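Local coordinates for DUF4785 domain-containing protein (Legionella pneumophila subsp. pneumophila, PDB 4KH9) that is of unknown function but binds calcium and is built from three domains, two of them related to the E-set beta-sandwich folds, at residues A[230-238]-A[353-361]; A[266-274]-A[284-295]. All blocks are in the same frame, centred on the assembly; numbering follows the deposited sequence.

Contact 1: A[230-238]-A[353-361]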
loop_
_atom_site.group_PDB
_atom_site.type_symbol
_atom_site.label_atom_id
_atom_site.label_comp_id
_atom_site.label_asym_id
_atom_site.label_seq_id
_atom_site.Cartn_x
_atom_site.Cartn_y
_atom_site.Cartn_z
ATOM N N GLU A 230 -2.277 -14.323 9.970
ATOM C CA GLU A 230 -3.249 -15.372 9.634
ATOM C C GLU A 230 -4.636 -14.794 9.392
ATOM O O GLU A 230 -5.568 -15.547 9.095
ATOM C CB GLU A 230 -3.317 -16.441 10.741
ATOM C CG GLU A 230 -2.057 -17.286 10.822
ATOM C CD GLU A 230 -2.077 -18.332 11.917
ATOM O OE1 GLU A 230 -2.715 -19.391 11.716
ATOM O OE2 GLU A 230 -1.440 -18.104 12.968
ATOM N N LEU A 231 -4.762 -13.471 9.472
ATOM C CA LEU A 231 -6.020 -12.766 9.318
ATOM C C LEU A 231 -6.359 -12.468 7.871
ATOM O O LEU A 231 -5.474 -12.220 7.048
ATOM C CB LEU A 231 -5.996 -11.438 10.090
ATOM C CG LEU A 231 -5.632 -11.466 11.567
ATOM C CD1 LEU A 231 -5.672 -10.060 12.122
ATOM C CD2 LEU A 231 -6.573 -12.385 12.386
ATOM N N ASN A 232 -7.668 -12.456 7.587
ATOM C CA ASN A 232 -8.245 -12.136 6.297
ATOM C C ASN A 232 -8.194 -10.599 6.132
ATOM O O ASN A 232 -8.664 -9.878 7.003
ATOM C CB ASN A 232 -9.676 -12.718 6.217
ATOM C CG ASN A 232 -10.480 -12.321 5.003
ATOM O OD1 ASN A 232 -9.972 -11.829 4.006
ATOM N ND2 ASN A 232 -11.780 -12.542 5.052
ATOM N N ASP A 233 -7.593 -10.108 5.045
ATOM C CA ASP A 233 -7.468 -8.663 4.821
ATOM C C ASP A 233 -8.743 -8.026 4.222
ATOM O O ASP A 233 -8.826 -6.802 4.188
ATOM C CB ASP A 233 -6.261 -8.371 3.915
ATOM C CG ASP A 233 -4.925 -8.719 4.554
ATOM O OD1 ASP A 233 -4.837 -8.721 5.806
ATOM O OD2 ASP A 233 -3.957 -8.904 3.818
ATOM N N ARG A 234 -9.715 -8.848 3.765
ATOM C CA ARG A 234 -11.011 -8.468 3.181
ATOM C C ARG A 234 -10.868 -7.380 2.069
ATOM O O ARG A 234 -11.570 -6.354 2.069
ATOM C CB ARG A 234 -11.998 -7.990 4.264
ATOM C CG ARG A 234 -12.293 -9.015 5.351
ATOM C CD ARG A 234 -13.431 -8.563 6.226
ATOM N NE ARG A 234 -14.698 -8.651 5.498
ATOM C CZ ARG A 234 -15.875 -8.293 5.993
ATOM N NH1 ARG A 234 -15.967 -7.817 7.229
ATOM N NH2 ARG A 234 -16.970 -8.391 5.252
ATOM N N GLY A 235 -9.971 -7.634 1.130
ATOM C CA GLY A 235 -9.717 -6.738 0.005
ATOM C C GLY A 235 -8.780 -5.577 0.287
ATOM O O GLY A 235 -8.246 -4.990 -0.657
ATOM N N GLU A 236 -8.542 -5.261 1.578
ATOM C CA GLU A 236 -7.679 -4.145 1.984
ATOM C C GLU A 236 -6.192 -4.508 1.859
ATOM O O GLU A 236 -5.815 -5.689 1.907
ATOM C CB GLU A 236 -7.993 -3.697 3.422
ATOM C CG GLU A 236 -9.417 -3.233 3.673
ATOM C CD GLU A 236 -9.764 -3.109 5.147
ATOM O OE1 GLU A 236 -9.757 -4.140 5.859
ATOM O OE2 GLU A 236 -10.076 -1.979 5.586
ATOM N N ASN A 237 -5.349 -3.480 1.686
ATOM C CA ASN A 237 -3.919 -3.658 1.528
ATOM C C ASN A 237 -3.117 -3.336 2.794
ATOM O O ASN A 237 -3.613 -2.745 3.749
ATOM C CB ASN A 237 -3.403 -2.789 0.380
ATOM C CG ASN A 237 -3.798 -3.291 -0.988
ATOM O OD1 ASN A 237 -3.872 -4.507 -1.260
ATOM N ND2 ASN A 237 -4.027 -2.357 -1.884
ATOM N N TRP A 238 -1.858 -3.780 2.771
ATOM C CA TRP A 238 -0.823 -3.505 3.750
ATOM C C TRP A 238 -0.010 -2.338 3.278
ATOM O O TRP A 238 0.007 -2.046 2.082
ATOM C CB TRP A 238 0.090 -4.725 3.922
ATOM C CG TRP A 238 -0.487 -5.863 4.688
ATOM C CD1 TRP A 238 -1.525 -6.667 4.320
ATOM C CD2 TRP A 238 -0.002 -6.370 5.942
ATOM N NE1 TRP A 238 -1.786 -7.578 5.314
ATOM C CE2 TRP A 238 -0.853 -7.431 6.316
ATOM C CE3 TRP A 238 1.006 -5.958 6.838
ATOM C CZ2 TRP A 238 -0.681 -8.140 7.513
ATOM C CZ3 TRP A 238 1.176 -6.663 8.025
ATOM C CH2 TRP A 238 0.343 -7.741 8.350
ATOM N N ASP A 353 -10.265 -16.038 -4.124
ATOM C CA ASP A 353 -11.030 -16.316 -2.908
ATOM C C ASP A 353 -11.864 -15.082 -2.650
ATOM O O ASP A 353 -11.303 -14.064 -2.271
ATOM C CB ASP A 353 -10.104 -16.665 -1.722
ATOM C CG ASP A 353 -10.787 -16.926 -0.387
ATOM O OD1 ASP A 353 -12.023 -16.712 -0.289
ATOM O OD2 ASP A 353 -10.103 -17.386 0.542
ATOM N N TYR A 354 -13.200 -15.161 -2.820
ATOM C CA TYR A 354 -14.068 -14.003 -2.606
ATOM C C TYR A 354 -14.201 -13.640 -1.137
ATOM O O TYR A 354 -14.609 -12.515 -0.839
ATOM C CB TYR A 354 -15.444 -14.219 -3.213
ATOM C CG TYR A 354 -15.424 -14.103 -4.721
ATOM C CD1 TYR A 354 -15.335 -12.863 -5.339
ATOM C CD2 TYR A 354 -15.563 -15.223 -5.525
ATOM C CE1 TYR A 354 -15.367 -12.741 -6.723
ATOM C CE2 TYR A 354 -15.610 -15.115 -6.912
ATOM C CZ TYR A 354 -15.488 -13.873 -7.510
ATOM O OH TYR A 354 -15.516 -13.752 -8.877
ATOM N N GLY A 355 -13.820 -14.558 -0.236
ATOM C CA GLY A 355 -13.799 -14.277 1.195
ATOM C C GLY A 355 -12.694 -13.291 1.521
ATOM O O GLY A 355 -12.817 -12.495 2.448
ATOM N N GLN A 356 -11.610 -13.323 0.732
ATOM C CA GLN A 356 -10.447 -12.454 0.887
ATOM C C GLN A 356 -10.434 -11.339 -0.134
ATOM O O GLN A 356 -9.782 -10.324 0.098
ATOM C CB GLN A 356 -9.153 -13.269 0.736
ATOM C CG GLN A 356 -8.839 -14.160 1.930
ATOM C CD GLN A 356 -7.501 -14.803 1.744
ATOM O OE1 GLN A 356 -6.460 -14.175 1.923
ATOM N NE2 GLN A 356 -7.496 -16.046 1.305
ATOM N N LEU A 357 -11.108 -11.549 -1.279
ATOM C CA LEU A 357 -11.114 -10.674 -2.441
ATOM C C LEU A 357 -9.662 -10.540 -2.914
ATOM O O LEU A 357 -9.174 -9.451 -3.225
ATOM C CB LEU A 357 -11.803 -9.312 -2.166
ATOM C CG LEU A 357 -13.317 -9.360 -1.989
ATOM C CD1 LEU A 357 -13.830 -8.078 -1.356
ATOM C CD2 LEU A 357 -14.018 -9.586 -3.330
ATOM N N LYS A 358 -8.968 -11.687 -2.913
ATOM C CA LYS A 358 -7.588 -11.840 -3.360
ATOM C C LYS A 358 -7.434 -13.073 -4.250
ATOM O O LYS A 358 -8.149 -14.076 -4.078
ATOM C CB LYS A 358 -6.622 -11.975 -2.148
ATOM C CG LYS A 358 -6.568 -10.818 -1.165
ATOM C CD LYS A 358 -5.766 -9.621 -1.670
ATOM C CE LYS A 358 -6.003 -8.399 -0.811
ATOM N NZ LYS A 358 -5.444 -7.184 -1.446
ATOM N N THR A 359 -6.466 -13.005 -5.179
ATOM C CA THR A 359 -6.008 -14.147 -5.977
ATOM C C THR A 359 -5.182 -14.966 -4.994
ATOM O O THR A 359 -4.279 -14.398 -4.357
ATOM C CB THR A 359 -5.248 -13.659 -7.232
ATOM O OG1 THR A 359 -6.166 -12.979 -8.066
ATOM C CG2 THR A 359 -4.632 -14.788 -8.029
ATOM N N VAL A 360 -5.536 -16.247 -4.769
ATOM C CA VAL A 360 -4.809 -17.053 -3.773
ATOM C C VAL A 360 -3.829 -18.032 -4.450
ATOM O O VAL A 360 -2.876 -18.499 -3.806
ATOM C CB VAL A 360 -5.748 -17.762 -2.785
ATOM C CG1 VAL A 360 -6.449 -16.726 -1.911
ATOM C CG2 VAL A 360 -6.773 -18.671 -3.491
ATOM N N TYR A 361 -4.028 -18.267 -5.754
ATOM C CA TYR A 361 -3.194 -19.125 -6.585
ATOM C C TYR A 361 -3.199 -18.603 -7.990
ATOM O O TYR A 361 -4.255 -18.278 -8.525
ATOM C CB TYR A 361 -3.642 -20.604 -6.567
ATOM C CG TYR A 361 -2.675 -21.539 -7.273
ATOM C CD1 TYR A 361 -2.666 -21.651 -8.664
ATOM C CD2 TYR A 361 -1.733 -22.268 -6.558
ATOM C CE1 TYR A 361 -1.722 -22.435 -9.326
ATOM C CE2 TYR A 361 -0.804 -23.090 -7.210
ATOM C CZ TYR A 361 -0.805 -23.170 -8.597
ATOM O OH TYR A 361 0.098 -23.963 -9.266
HETATM O O HOH W 1 -6.413 -11.809 3.085
#
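The side-chain amide of N232 meets the turn at G355 and Q356. Its ND2 gives a hydrogen bond of 2.8 Å to G355 O. The donor stands above the carbonyl plane, 48° out of it. With CG anti to the backbone N (chi1 172°), the amide reaches across to the other segment. Its OD1 accepts from R234 N, which closes an Asx turn and helps fix the rotation of the amide. The same OD1 lies 3.3 Å from Q356 CG, and the two side-chain amide planes are nearly perpendicular, 85° apart.

Q356 points its own amide elsewhere. NE2 bonds to D353 OD2 at 3.0 Å, in the plane of the Q356 amide. OE1 accepts from I265 N and also from a water that links it to D233 N. The type I' turn from D233 to E236 brings G235 N to Q356 O, a weak hydrogen bond of 2.9 Å. L357 CB packs on G235 CA at 4.0 Å. K358 bends at chi2 and brings NZ to N237 OD1, a weak bond of 3.1 Å; its stronger partner is S262.

The contact joins the central and C-terminal domains. The loop between strands 220-226 and 238-248 meets the G1-bulged turn between strands 345-353 and 358-368, beside the end of strand 251-264.

Contact 2: A[266-274]-A[284-295]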
loop_
_atom_site.group_PDB
_atom_site.type_symbol
_atom_site.label_atom_id
_atom_site.label_comp_id
_atom_site.label_asym_id
_atom_site.label_seq_id
_atom_site.Cartn_x
_atom_site.Cartn_y
_atom_site.Cartn_z
ATOM N N PRO A 266 -2.920 -18.594 1.394
ATOM C CA PRO A 266 -3.143 -19.567 0.298
ATOM C C PRO A 266 -4.226 -20.578 0.695
ATOM O O PRO A 266 -3.940 -21.744 0.963
ATOM C CB PRO A 266 -1.760 -20.206 0.131
ATOM C CG PRO A 266 -1.118 -20.113 1.484
ATOM C CD PRO A 266 -1.637 -18.845 2.102
ATOM N N SER A 267 -5.486 -20.101 0.763
ATOM C CA SER A 267 -6.685 -20.844 1.213
ATOM C C SER A 267 -7.061 -21.996 0.284
ATOM O O SER A 267 -7.842 -22.862 0.676
ATOM C CB SER A 267 -7.863 -19.893 1.327
ATOM O OG SER A 267 -7.958 -19.047 0.189
ATOM N N ALA A 268 -6.536 -21.989 -0.954
ATOM C CA ALA A 268 -6.788 -23.034 -1.949
ATOM C C ALA A 268 -5.716 -22.998 -3.024
ATOM O O ALA A 268 -5.127 -21.938 -3.283
ATOM C CB ALA A 268 -8.172 -22.872 -2.569
ATOM N N SER A 269 -5.431 -24.165 -3.618
ATOM C CA SER A 269 -4.423 -24.278 -4.656
ATOM C C SER A 269 -4.881 -25.151 -5.807
ATOM O O SER A 269 -5.622 -26.101 -5.598
ATOM C CB SER A 269 -3.132 -24.857 -4.078
ATOM O OG SER A 269 -2.567 -23.976 -3.123
ATOM N N LEU A 270 -4.439 -24.813 -7.018
ATOM C CA LEU A 270 -4.662 -25.607 -8.236
ATOM C C LEU A 270 -3.553 -26.659 -8.323
ATOM O O LEU A 270 -2.386 -26.336 -8.054
ATOM C CB LEU A 270 -4.692 -24.729 -9.494
ATOM C CG LEU A 270 -5.685 -23.567 -9.533
ATOM C CD1 LEU A 270 -5.476 -22.744 -10.783
ATOM C CD2 LEU A 270 -7.133 -24.053 -9.446
HETATM N N MSE A 271 -3.895 -27.906 -8.700
HETATM C CA MSE A 271 -2.893 -28.981 -8.745
HETATM C C MSE A 271 -2.650 -29.558 -10.149
HETATM O O MSE A 271 -1.500 -29.678 -10.560
HETATM C CB MSE A 271 -3.309 -30.119 -7.807
HETATM C CG MSE A 271 -3.393 -29.696 -6.346
HETATM SE SE MSE A 271 -4.206 -31.064 -5.235
HETATM C CE MSE A 271 -2.802 -32.495 -5.420
ATOM N N ASN A 272 -3.701 -29.965 -10.853
ATOM C CA ASN A 272 -3.585 -30.600 -12.172
ATOM C C ASN A 272 -4.611 -30.037 -13.122
ATOM O O ASN A 272 -5.743 -29.839 -12.704
ATOM C CB ASN A 272 -3.791 -32.133 -12.063
ATOM C CG ASN A 272 -2.817 -32.871 -11.178
ATOM O OD1 ASN A 272 -1.772 -33.370 -11.638
ATOM N ND2 ASN A 272 -3.178 -33.036 -9.906
ATOM N N VAL A 273 -4.248 -29.810 -14.391
ATOM C CA VAL A 273 -5.192 -29.305 -15.386
ATOM C C VAL A 273 -5.130 -30.247 -16.599
ATOM O O VAL A 273 -4.052 -30.679 -17.012
ATOM C CB VAL A 273 -5.002 -27.800 -15.745
ATOM C CG1 VAL A 273 -3.580 -27.473 -16.180
ATOM C CG2 VAL A 273 -6.020 -27.323 -16.775
ATOM N N LYS A 274 -6.302 -30.627 -17.102
ATOM C CA LYS A 274 -6.424 -31.514 -18.258
ATOM C C LYS A 274 -7.567 -31.015 -19.138
ATOM O O LYS A 274 -8.499 -30.370 -18.651
ATOM C CB LYS A 274 -6.653 -32.976 -17.790
ATOM C CG LYS A 274 -6.629 -34.035 -18.891
ATOM C CD LYS A 274 -7.245 -35.364 -18.432
ATOM C CE LYS A 274 -7.250 -36.425 -19.514
ATOM N NZ LYS A 274 -5.887 -36.943 -19.816
ATOM N N VAL A 284 -10.697 -29.354 -17.003
ATOM C CA VAL A 284 -10.960 -29.713 -15.612
ATOM C C VAL A 284 -9.679 -29.475 -14.799
ATOM O O VAL A 284 -8.592 -29.855 -15.225
ATOM C CB VAL A 284 -11.534 -31.144 -15.392
ATOM C CG1 VAL A 284 -13.004 -31.224 -15.789
ATOM C CG2 VAL A 284 -10.718 -32.221 -16.097
ATOM N N VAL A 285 -9.812 -28.828 -13.648
ATOM C CA VAL A 285 -8.670 -28.529 -12.776
ATOM C C VAL A 285 -8.954 -29.081 -11.395
ATOM O O VAL A 285 -10.034 -28.827 -10.855
ATOM C CB VAL A 285 -8.327 -27.008 -12.694
ATOM C CG1 VAL A 285 -6.934 -26.773 -12.091
ATOM C CG2 VAL A 285 -8.417 -26.334 -14.046
ATOM N N THR A 286 -7.966 -29.761 -10.786
ATOM C CA THR A 286 -8.081 -30.239 -9.406
ATOM C C THR A 286 -7.714 -29.056 -8.480
ATOM O O THR A 286 -6.790 -28.289 -8.780
ATOM C CB THR A 286 -7.213 -31.497 -9.189
ATOM O OG1 THR A 286 -7.748 -32.573 -9.954
ATOM C CG2 THR A 286 -7.122 -31.914 -7.735
ATOM N N VAL A 287 -8.456 -28.898 -7.380
ATOM C CA VAL A 287 -8.269 -27.820 -6.406
ATOM C C VAL A 287 -8.232 -28.417 -4.991
ATOM O O VAL A 287 -9.090 -29.214 -4.644
ATOM C CB VAL A 287 -9.389 -26.727 -6.522
ATOM C CG1 VAL A 287 -9.091 -25.507 -5.658
ATOM C CG2 VAL A 287 -9.655 -26.306 -7.965
ATOM N N ASP A 288 -7.249 -28.021 -4.189
ATOM C CA ASP A 288 -7.131 -28.392 -2.782
ATOM C C ASP A 288 -7.584 -27.161 -1.960
ATOM O O ASP A 288 -7.026 -26.091 -2.132
ATOM C CB ASP A 288 -5.698 -28.858 -2.437
ATOM C CG ASP A 288 -5.543 -29.410 -1.022
ATOM O OD1 ASP A 288 -6.521 -30.000 -0.498
ATOM O OD2 ASP A 288 -4.433 -29.295 -0.460
ATOM N N VAL A 289 -8.655 -27.288 -1.187
ATOM C CA VAL A 289 -9.247 -26.179 -0.420
ATOM C C VAL A 289 -9.022 -26.430 1.075
ATOM O O VAL A 289 -9.300 -27.531 1.552
ATOM C CB VAL A 289 -10.774 -26.018 -0.752
ATOM C CG1 VAL A 289 -11.421 -24.929 0.084
ATOM C CG2 VAL A 289 -11.012 -25.762 -2.237
ATOM N N ALA A 290 -8.553 -25.397 1.806
ATOM C CA ALA A 290 -8.295 -25.451 3.247
ATOM C C ALA A 290 -9.435 -24.817 4.036
ATOM O O ALA A 290 -9.705 -25.251 5.160
ATOM C CB ALA A 290 -6.981 -24.737 3.565
ATOM N N THR A 291 -10.084 -23.770 3.472
ATOM C CA THR A 291 -11.160 -23.027 4.145
ATOM C C THR A 291 -12.393 -22.925 3.246
ATOM O O THR A 291 -12.272 -22.551 2.082
ATOM C CB THR A 291 -10.653 -21.630 4.550
ATOM O OG1 THR A 291 -9.734 -21.782 5.621
ATOM C CG2 THR A 291 -11.760 -20.683 4.993
ATOM N N ALA A 292 -13.579 -23.220 3.821
ATOM C CA ALA A 292 -14.880 -23.138 3.163
ATOM C C ALA A 292 -15.132 -21.690 2.720
ATOM O O ALA A 292 -15.103 -20.768 3.542
ATOM C CB ALA A 292 -15.983 -23.625 4.111
ATOM N N SER A 293 -15.276 -21.480 1.409
ATOM C CA SER A 293 -15.465 -20.131 0.869
ATOM C C SER A 293 -15.941 -20.200 -0.547
ATOM O O SER A 293 -16.075 -21.282 -1.110
ATOM C CB SER A 293 -14.149 -19.338 0.944
ATOM O OG SER A 293 -14.324 -17.958 0.664
ATOM N N ARG A 294 -16.169 -19.034 -1.142
ATOM C CA ARG A 294 -16.510 -18.935 -2.557
ATOM C C ARG A 294 -15.234 -18.653 -3.331
ATOM O O ARG A 294 -14.499 -17.708 -3.034
ATOM C CB ARG A 294 -17.586 -17.871 -2.810
ATOM C CG ARG A 294 -18.032 -17.839 -4.262
ATOM C CD ARG A 294 -19.155 -16.845 -4.463
ATOM N NE ARG A 294 -19.645 -16.897 -5.838
ATOM C CZ ARG A 294 -20.406 -17.860 -6.348
ATOM N NH1 ARG A 294 -20.756 -18.905 -5.609
ATOM N NH2 ARG A 294 -20.787 -17.807 -7.613
ATOM N N TYR A 295 -14.972 -19.479 -4.334
ATOM C CA TYR A 295 -13.770 -19.360 -5.150
ATOM C C TYR A 295 -14.115 -19.233 -6.619
ATOM O O TYR A 295 -15.116 -19.809 -7.088
ATOM C CB TYR A 295 -12.872 -20.592 -4.956
ATOM C CG TYR A 295 -12.348 -20.758 -3.550
ATOM C CD1 TYR A 295 -11.148 -20.172 -3.158
ATOM C CD2 TYR A 295 -13.024 -21.540 -2.622
ATOM C CE1 TYR A 295 -10.660 -20.319 -1.858
ATOM C CE2 TYR A 295 -12.531 -21.717 -1.325
ATOM C CZ TYR A 295 -11.336 -21.118 -0.953
ATOM O OH TYR A 295 -10.864 -21.239 0.334
#
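The Y295 ring meets S267 and A268 at the start of the beta hairpin formed by strands 268-278 and 281-289. S267 OG lies at the ring edge, near its plane, 3.6 Å from Y295 CE1. T291 O is also at the edge and accepts a hydrogen bond from Y295 OH. A268 CB approaches the ring obliquely, 3.6 Å from CE1. S267 OG itself bonds to D353. Y295 has CG anti to its carbonyl carbon (chi1 -63°), which turns the ring toward the hairpin. L322 and D353 of neighbouring strands also touch it.

The two strands run antiparallel in the E-set-related C-terminal domain. A268, L270, V273, V285, V287 and V289 share one face of the sheet. L270 lies beside V287, pointing the same way, with CD2 3.7 Å from V287 CG2. V273 and V285 are likewise side by side. Strand 345-353 packs against this apolar face through L349 and L351, as between the two sheets of a sandwich. On the other side, the selenium of selenomethionine M271 touches both T286 CG2 and D288 CB, 3.9 Å from each.

S269 and D288 form a hydrogen-bonded pair, as do K274 and V284. Between L270 and V273 the register slips by one residue, a beta bulge. N272 N is buried here and has no partner in the model. N272 O does pair: it takes T286 N at 2.9 Å, in the carbonyl plane.

In the fold
Contacts 1 and 2 lie about 15 Å apart between centres, on the same side of the chain's centre. Contact 2 is nested within the chain loop that contact 1 closes. D353 couples them directly. Its OD2 is 2.7 Å from S267 OG and its OD1 is 2.8 Å from S293 OG, both probable hydrogen bonds. Q356 and V360 of contact 1 also pack against S267. Thus the domain junction at 230-238 and 353-361 abuts the start of the hairpin at 266-274 and 284-295. Y12 reaches both, through D353 and T291. Both contacts lie away from the annotated calcium sites.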